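PDB 1SH7: extracellular subtilisin-like serine proteinase from Vibrio sp. PA-44, which probably cleaves peptide bonds inside proteins as a secreted, calcium-binding serine endopeptidase, this chain being the subtilase-family part of a longer precursor. Local coordinates for residues H73-I78 with V89-V94; D113-N118 with S147-M152; G103-V108 with G132-L137. One frame throughout, in Å; residues are numbered along the deposited sequence.

Contact 1: H73-I78 with V89-V94; sequences HVAGTI and VNIVGV
No ring or side-chain amide enters the meeting of Ala-75 and Ile-78 with Val-89 and Ile-91. The flat group that is touched is the peptide carbonyl of Ala-75, whose O lies 3.9 Å from Ile-91 CD1. All else is methyl against methyl, an example of how a helix is seated on a parallel sheet through a few branched side chains. Ile-91 does most of the work and uses both of its arms. Its CG2 branch reaches the methyl of Ala-75, with CG2 and CB 4.0 Å apart, while its longer arm bends (chi2 -74°) to bring CD1 against the Ala-75 carbonyl O and to 4.2 Å from Ile-78 CG2. That same Ile-78 methyl also meets Val-89 CG1 at 4.2 Å, and the Ile-78 side chain lies at a slant to both partners. Thus one helix methyl spans Ile-91, near the start of the strand, and Val-89, just before it. All four residues are buried. Helix 70-79 is the crossover of a beta-alpha-beta unit between parallel strands 51-56 and 90-95, and it starts at His-70, predicted to belong to the charge relay system. Ala-75 also touches Val-40 and Phe-47, whereas Ile-78 continues onto Pro-224 of helix 219-236 and Asn-126 of strand 123-127.

Contact 2: D113-N118 with S147-M152; sequences DWVAQN and SGVSFM
Ser-147 opens the second segment against Ala-116, its OG lying 3.8 Å from the CB methyl of Ala-116. The hydroxyl's protein partner is the carbonyl O of Ala-144, one turn back. A water joins the two segments at the same point, donating to Ala-116 O at 2.7 Å and to Ser-147 OG at 2.8 Å, so the backbone oxygen in the last turn of helix 105-118 is tied through one water to the Ser-147 hydroxyl at the end of the next helix. Gly-148, the first residue to leave helical backbone angles after helix 135-146, takes a positive phi of 117° in a Schellman motif, a conformation glycine adopts easily. The turn sends the chain into strand 150-154, so helix 135-146 and its strand follow the alternating helix-strand course of the subtilase fold, beside helix 105-118. Val-149 is the next to touch. Its CG1, anti to the backbone N (chi1 172°), meets Val-115 CG1 at 4.1 Å, the two side chains crossing at about a right angle. Two residues on, Phe-151 reaches back toward the helix with the far end of its ring: CZ lies 4.2 Å from Val-115 CG1, an oblique approach, and the two side chains run past each other in opposite directions. The in-plane edge of this ring meets Val-149 O. Outside the two segments the ring packs on Ala-144 and Ile-145 of helix 135-146 and Ile-36 of strand 32-37; the Phe-151 side chain is about 9 Å from a bound calcium ion.

Contact 3: G103-V108 with G132-L137; sequences GTTSGV and GQSTAL
Thr-105 and Ser-134 face each other where two helices begin. The methyl CG2 of Thr-105, held anti to its own backbone nitrogen, points across to Ser-134 OG at 3.4 Å, so a carbon rather than a hydroxyl meets the oxygen. That oxygen already has a task: Ser-134 is the N-cap of helix 135-146, and OG accepts from Leu-137 N at 3.1 Å with an angle of 165°, nearly straight. Thr-105 CG2 also reaches Leu-137 CB at 4.2 Å. One turn deeper, Val-108 and Leu-137 meet aslant, CG1 of the valine 3.7 Å from CD1 of the leucine. The leucine's CG extends away from its backbone N (chi1 -180°), which carries the branch toward helix 105-118. Helix 105-118 has its own cap: Thr-104 OG1 accepts from Gly-107 N at 2.9 Å with a more bent angle of 148°. The contact thus passes from a partly polar, more exposed end to a buried apolar pair. Beyond the segments, Ile-109 of helix 105-118 extends it by touching both Ala-136 and Leu-137 of helix 135-146, while Val-108 also leans on the loop residue Val-96.

Contacts 1 and 2 both set a helix against a strand of the same parallel sheet, whereas contact 3 sets two helix starts beside each other nearer the surface. Contact 1 is wholly buried and aliphatic; contact 2 is apolar inside but has a water-bridged, exposed end; contact 3, farthest from the centre of the chain, mixes polar and apolar contacts. Contacts 2 and 3 share helix 105-118, gripping its last and first turns, and their segments alternate along the chain. Contacts 1 and 2 touch directly, Val-94 CG2 lying 3.9 Å from Val-115 CG2, so strand 90-95 and the helix that follows it pack together; contact 3 touches neither of the others.

Contact 1: H73-I78 with V89-V94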
loop_
_atom_site.group_PDB
_atom_site.type_symbol
_atom_site.label_atom_id
_atom_site.label_comp_id
_atom_site.label_asym_id
_atom_site.label_seq_id
_atom_site.Cartn_x
_atom_site.Cartn_y
_atom_site.Cartn_z
ATOM N N HIS A 73 -1.326 8.735 7.151
ATOM C CA HIS A 73 -0.582 9.148 5.960
ATOM C C HIS A 73 -0.706 8.052 4.892
ATOM O O HIS A 73 -0.997 8.337 3.740
ATOM C CB HIS A 73 0.853 9.398 6.360
ATOM C CG HIS A 73 1.705 10.008 5.304
ATOM N ND1 HIS A 73 2.269 9.268 4.284
ATOM C CD2 HIS A 73 2.156 11.276 5.155
ATOM C CE1 HIS A 73 3.016 10.066 3.536
ATOM N NE2 HIS A 73 2.966 11.288 4.047
ATOM N N VAL A 74 -0.567 6.802 5.333
ATOM C CA VAL A 74 -0.734 5.640 4.463
ATOM C C VAL A 74 -2.151 5.598 3.924
ATOM O O VAL A 74 -2.338 5.440 2.716
ATOM C CB VAL A 74 -0.389 4.345 5.237
ATOM C CG1 VAL A 74 -0.874 3.102 4.531
ATOM C CG2 VAL A 74 1.127 4.272 5.496
ATOM N N ALA A 75 -3.157 5.764 4.793
ATOM C CA ALA A 75 -4.543 5.749 4.336
ATOM C C ALA A 75 -4.798 6.874 3.354
ATOM O O ALA A 75 -5.538 6.706 2.385
ATOM C CB ALA A 75 -5.542 5.847 5.516
ATOM N N GLY A 76 -4.175 8.026 3.593
ATOM C CA GLY A 76 -4.320 9.142 2.664
ATOM C C GLY A 76 -3.783 8.858 1.260
ATOM O O GLY A 76 -4.338 9.344 0.268
ATOM N N THR A 77 -2.665 8.136 1.168
ATOM C CA THR A 77 -2.072 7.802 -0.124
ATOM C C THR A 77 -2.988 6.813 -0.869
ATOM O O THR A 77 -3.203 6.940 -2.068
ATOM C CB THR A 77 -0.636 7.268 0.049
ATOM O OG1 THR A 77 0.222 8.300 0.568
ATOM C CG2 THR A 77 0.004 6.854 -1.307
ATOM N N ILE A 78 -3.650 5.910 -0.155
ATOM C CA ILE A 78 -4.609 5.016 -0.790
ATOM C C ILE A 78 -5.818 5.806 -1.273
ATOM O O ILE A 78 -6.243 5.649 -2.425
ATOM C CB ILE A 78 -5.111 3.930 0.173
ATOM C CG1 ILE A 78 -3.926 3.108 0.731
ATOM C CG2 ILE A 78 -6.175 3.011 -0.551
ATOM C CD1 ILE A 78 -4.353 2.028 1.727
ATOM N N VAL A 89 -12.549 5.446 -2.465
ATOM C CA VAL A 89 -12.453 4.164 -1.785
ATOM C C VAL A 89 -12.954 4.297 -0.347
ATOM O O VAL A 89 -12.964 5.382 0.225
ATOM C CB VAL A 89 -10.983 3.620 -1.829
ATOM C CG1 VAL A 89 -10.116 4.332 -0.848
ATOM C CG2 VAL A 89 -10.936 2.109 -1.651
ATOM N N ASN A 90 -13.424 3.194 0.212
ATOM C CA ASN A 90 -13.697 3.116 1.632
ATOM C C ASN A 90 -12.436 2.735 2.387
ATOM O O ASN A 90 -11.658 1.881 1.937
ATOM C CB ASN A 90 -14.820 2.108 1.893
ATOM C CG ASN A 90 -16.104 2.500 1.211
ATOM O OD1 ASN A 90 -16.695 3.504 1.580
ATOM N ND2 ASN A 90 -16.530 1.726 0.172
ATOM N N ILE A 91 -12.232 3.360 3.548
ATOM C CA ILE A 91 -11.069 3.099 4.386
ATOM C C ILE A 91 -11.551 2.558 5.730
ATOM O O ILE A 91 -12.481 3.137 6.304
ATOM C CB ILE A 91 -10.265 4.414 4.609
ATOM C CG1 ILE A 91 -9.692 4.968 3.271
ATOM C CG2 ILE A 91 -9.205 4.209 5.664
ATOM C CD1 ILE A 91 -8.480 4.166 2.704
ATOM N N VAL A 92 -10.898 1.501 6.230
ATOM C CA VAL A 92 -11.145 0.955 7.549
ATOM C C VAL A 92 -9.841 0.888 8.321
ATOM O O VAL A 92 -8.854 0.295 7.829
ATOM C CB VAL A 92 -11.847 -0.434 7.475
ATOM C CG1 VAL A 92 -12.041 -0.999 8.876
ATOM C CG2 VAL A 92 -13.193 -0.318 6.766
ATOM N N GLY A 93 -9.823 1.487 9.526
ATOM C CA GLY A 93 -8.644 1.487 10.403
ATOM C C GLY A 93 -8.516 0.212 11.213
ATOM O O GLY A 93 -9.460 -0.194 11.878
ATOM N N VAL A 94 -7.367 -0.454 11.126
ATOM C CA VAL A 94 -7.072 -1.640 11.952
ATOM C C VAL A 94 -5.805 -1.342 12.730
ATOM O O VAL A 94 -4.685 -1.495 12.243
ATOM C CB VAL A 94 -6.931 -2.919 11.099
ATOM C CG1 VAL A 94 -6.768 -4.155 11.972
ATOM C CG2 VAL A 94 -8.143 -3.080 10.186
#

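Contact 2: D113-N118 with S147-M152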
loop_
_atom_site.group_PDB
_atom_site.type_symbol
_atom_site.label_atom_id
_atom_site.label_comp_id
_atom_site.label_asym_id
_atom_site.label_seq_id
_atom_site.Cartn_x
_atom_site.Cartn_y
_atom_site.Cartn_z
ATOM N N ASP A 113 -6.008 -11.396 11.122
ATOM C CA ASP A 113 -7.148 -12.294 11.295
ATOM C C ASP A 113 -8.483 -11.527 11.261
ATOM O O ASP A 113 -9.477 -12.011 10.713
ATOM C CB ASP A 113 -7.045 -13.024 12.642
ATOM C CG ASP A 113 -5.979 -14.098 12.667
ATOM O OD1 ASP A 113 -5.788 -14.666 13.783
ATOM O OD2 ASP A 113 -5.305 -14.465 11.654
ATOM N N TRP A 114 -8.505 -10.338 11.858
ATOM C CA TRP A 114 -9.712 -9.522 11.884
ATOM C C TRP A 114 -10.150 -9.101 10.482
ATOM O O TRP A 114 -11.341 -9.088 10.152
ATOM C CB TRP A 114 -9.485 -8.283 12.760
ATOM C CG TRP A 114 -10.705 -7.499 12.997
ATOM C CD1 TRP A 114 -11.553 -7.613 14.054
ATOM C CD2 TRP A 114 -11.270 -6.493 12.139
ATOM N NE1 TRP A 114 -12.572 -6.705 13.940
ATOM C CE2 TRP A 114 -12.431 -6.012 12.769
ATOM C CE3 TRP A 114 -10.887 -5.914 10.930
ATOM C CZ2 TRP A 114 -13.214 -4.991 12.223
ATOM C CZ3 TRP A 114 -11.672 -4.920 10.384
ATOM C CH2 TRP A 114 -12.822 -4.483 11.018
ATOM N N VAL A 115 -9.173 -8.747 9.664
ATOM C CA VAL A 115 -9.448 -8.406 8.258
ATOM C C VAL A 115 -9.988 -9.636 7.519
ATOM O O VAL A 115 -11.014 -9.553 6.847
ATOM C CB VAL A 115 -8.190 -7.829 7.565
ATOM C CG1 VAL A 115 -8.357 -7.787 6.083
ATOM C CG2 VAL A 115 -7.858 -6.422 8.123
ATOM N N ALA A 116 -9.361 -10.789 7.668
ATOM C CA ALA A 116 -9.886 -11.997 7.023
ATOM C C ALA A 116 -11.339 -12.271 7.471
ATOM O O ALA A 116 -12.219 -12.565 6.640
ATOM C CB ALA A 116 -9.018 -13.196 7.322
ATOM N N GLN A 117 -11.609 -12.090 8.759
ATOM C CA GLN A 117 -12.939 -12.407 9.292
ATOM C C GLN A 117 -14.004 -11.339 8.951
ATOM O O GLN A 117 -15.183 -11.656 8.897
ATOM C CB GLN A 117 -12.894 -12.613 10.800
ATOM C CG GLN A 117 -12.161 -13.873 11.234
ATOM C CD GLN A 117 -11.753 -13.850 12.704
ATOM O OE1 GLN A 117 -12.343 -13.126 13.510
ATOM N NE2 GLN A 117 -10.736 -14.635 13.051
ATOM N N ASN A 118 -13.594 -10.095 8.706
ATOM C CA ASN A 118 -14.543 -9.001 8.618
ATOM C C ASN A 118 -14.642 -8.325 7.258
ATOM O O ASN A 118 -15.475 -7.451 7.075
ATOM C CB ASN A 118 -14.234 -7.954 9.714
ATOM C CG ASN A 118 -14.508 -8.492 11.109
ATOM O OD1 ASN A 118 -13.597 -9.010 11.789
ATOM N ND2 ASN A 118 -15.752 -8.402 11.539
ATOM N N SER A 147 -8.084 -16.557 2.277
ATOM C CA SER A 147 -9.474 -16.208 2.554
ATOM C C SER A 147 -10.072 -15.390 1.441
ATOM O O SER A 147 -11.290 -15.273 1.359
ATOM C CB SER A 147 -9.613 -15.449 3.877
ATOM O OG SER A 147 -9.569 -14.054 3.659
ATOM N N GLY A 148 -9.217 -14.788 0.612
ATOM C CA GLY A 148 -9.669 -14.013 -0.524
ATOM C C GLY A 148 -9.344 -12.545 -0.529
ATOM O O GLY A 148 -9.820 -11.847 -1.389
ATOM N N VAL A 149 -8.554 -12.069 0.433
ATOM C CA VAL A 149 -8.168 -10.665 0.507
ATOM C C VAL A 149 -6.701 -10.471 0.121
ATOM O O VAL A 149 -5.818 -11.076 0.749
ATOM C CB VAL A 149 -8.405 -10.131 1.940
ATOM C CG1 VAL A 149 -7.821 -8.724 2.120
ATOM C CG2 VAL A 149 -9.897 -10.142 2.245
ATOM N N SER A 150 -6.445 -9.648 -0.905
ATOM C CA SER A 150 -5.070 -9.349 -1.323
ATOM C C SER A 150 -4.357 -8.491 -0.251
ATOM O O SER A 150 -4.978 -7.612 0.345
ATOM C CB SER A 150 -5.069 -8.577 -2.652
ATOM O OG SER A 150 -5.484 -9.405 -3.725
ATOM N N PHE A 151 -3.066 -8.754 -0.023
ATOM C CA PHE A 151 -2.292 -8.054 0.967
ATOM C C PHE A 151 -1.087 -7.383 0.312
ATOM O O PHE A 151 -0.265 -8.078 -0.325
ATOM C CB PHE A 151 -1.808 -9.011 2.074
ATOM C CG PHE A 151 -2.769 -9.144 3.243
ATOM C CD1 PHE A 151 -4.011 -9.730 3.063
ATOM C CD2 PHE A 151 -2.434 -8.668 4.482
ATOM C CE1 PHE A 151 -4.917 -9.828 4.072
ATOM C CE2 PHE A 151 -3.301 -8.770 5.527
ATOM C CZ PHE A 151 -4.566 -9.365 5.337
ATOM N N MET A 152 -1.001 -6.059 0.481
ATOM C CA MET A 152 0.144 -5.243 0.068
ATOM C C MET A 152 1.071 -5.044 1.286
ATOM O O MET A 152 0.614 -4.650 2.334
ATOM C CB MET A 152 -0.321 -3.900 -0.477
ATOM C CG MET A 152 -1.521 -3.959 -1.450
ATOM S SD MET A 152 -1.154 -4.791 -2.959
ATOM C CE MET A 152 -1.984 -6.331 -2.727
HETATM O O HOH W 1 -12.063 -12.803 3.945
#

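Contact 3: G103-V108 with G132-L137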
loop_
_atom_site.group_PDB
_atom_site.type_symbol
_atom_site.label_atom_id
_atom_site.label_comp_id
_atom_site.label_asym_id
_atom_site.label_seq_id
_atom_site.Cartn_x
_atom_site.Cartn_y
_atom_site.Cartn_z
ATOM N N GLY A 103 4.555 -2.219 17.944
ATOM C CA GLY A 103 3.511 -3.182 18.175
ATOM C C GLY A 103 4.096 -4.516 18.519
ATOM O O GLY A 103 5.318 -4.691 18.643
ATOM N N THR A 104 3.196 -5.465 18.687
ATOM C CA THR A 104 3.554 -6.806 19.030
ATOM C C THR A 104 3.163 -7.708 17.872
ATOM O O THR A 104 2.239 -7.403 17.117
ATOM C CB THR A 104 2.823 -7.229 20.310
ATOM O OG1 THR A 104 1.427 -7.450 20.047
ATOM C CG2 THR A 104 2.872 -6.107 21.364
ATOM N N THR A 105 3.869 -8.821 17.759
ATOM C CA THR A 105 3.633 -9.787 16.694
ATOM C C THR A 105 2.233 -10.311 16.765
ATOM O O THR A 105 1.542 -10.364 15.754
ATOM C CB THR A 105 4.643 -10.929 16.789
ATOM O OG1 THR A 105 5.962 -10.371 16.737
ATOM C CG2 THR A 105 4.574 -11.833 15.570
ATOM N N SER A 106 1.787 -10.632 17.976
ATOM C CA SER A 106 0.456 -11.187 18.182
ATOM C C SER A 106 -0.662 -10.176 17.986
ATOM O O SER A 106 -1.752 -10.519 17.499
ATOM C CB SER A 106 0.371 -11.887 19.559
ATOM O OG SER A 106 0.609 -10.983 20.585
ATOM N N GLY A 107 -0.419 -8.914 18.316
ATOM C CA GLY A 107 -1.387 -7.870 18.023
ATOM C C GLY A 107 -1.549 -7.647 16.518
ATOM O O GLY A 107 -2.640 -7.427 16.030
ATOM N N VAL A 108 -0.447 -7.672 15.776
ATOM C CA VAL A 108 -0.499 -7.596 14.319
ATOM C C VAL A 108 -1.269 -8.803 13.716
ATOM O O VAL A 108 -2.141 -8.627 12.836
ATOM C CB VAL A 108 0.920 -7.447 13.700
ATOM C CG1 VAL A 108 0.850 -7.418 12.196
ATOM C CG2 VAL A 108 1.615 -6.177 14.226
ATOM N N GLY A 132 11.421 -8.575 12.336
ATOM C CA GLY A 132 12.127 -9.841 12.205
ATOM C C GLY A 132 11.280 -10.977 11.620
ATOM O O GLY A 132 10.060 -10.942 11.670
ATOM N N GLN A 133 11.933 -11.992 11.076
ATOM C CA GLN A 133 11.252 -13.180 10.557
ATOM C C GLN A 133 10.342 -13.788 11.628
ATOM O O GLN A 133 10.773 -14.012 12.765
ATOM C CB GLN A 133 12.273 -14.217 10.020
ATOM C CG GLN A 133 12.897 -13.881 8.628
ATOM C CD GLN A 133 14.393 -14.293 8.449
ATOM O OE1 GLN A 133 15.212 -14.164 9.374
ATOM N NE2 GLN A 133 14.744 -14.742 7.238
ATOM N N SER A 134 9.072 -14.030 11.263
ATOM C CA SER A 134 8.054 -14.639 12.149
ATOM C C SER A 134 7.228 -15.628 11.332
ATOM O O SER A 134 6.450 -15.212 10.502
ATOM C CB SER A 134 7.144 -13.544 12.727
ATOM O OG SER A 134 5.989 -14.033 13.413
ATOM N N THR A 135 7.372 -16.939 11.536
ATOM C CA THR A 135 6.519 -17.863 10.791
ATOM C C THR A 135 5.049 -17.722 11.204
ATOM O O THR A 135 4.165 -17.916 10.376
ATOM C CB THR A 135 6.993 -19.341 10.837
ATOM O OG1 THR A 135 6.774 -19.897 12.133
ATOM C CG2 THR A 135 8.511 -19.429 10.597
ATOM N N ALA A 136 4.788 -17.331 12.444
ATOM C CA ALA A 136 3.408 -17.160 12.903
ATOM C C ALA A 136 2.709 -16.010 12.175
ATOM O O ALA A 136 1.568 -16.169 11.712
ATOM C CB ALA A 136 3.345 -16.950 14.396
ATOM N N LEU A 137 3.373 -14.865 12.073
ATOM C CA LEU A 137 2.814 -13.729 11.306
ATOM C C LEU A 137 2.699 -14.055 9.813
ATOM O O LEU A 137 1.708 -13.701 9.169
ATOM C CB LEU A 137 3.680 -12.487 11.494
ATOM C CG LEU A 137 3.273 -11.188 10.790
ATOM C CD1 LEU A 137 1.786 -10.811 11.040
ATOM C CD2 LEU A 137 4.242 -10.050 11.224
#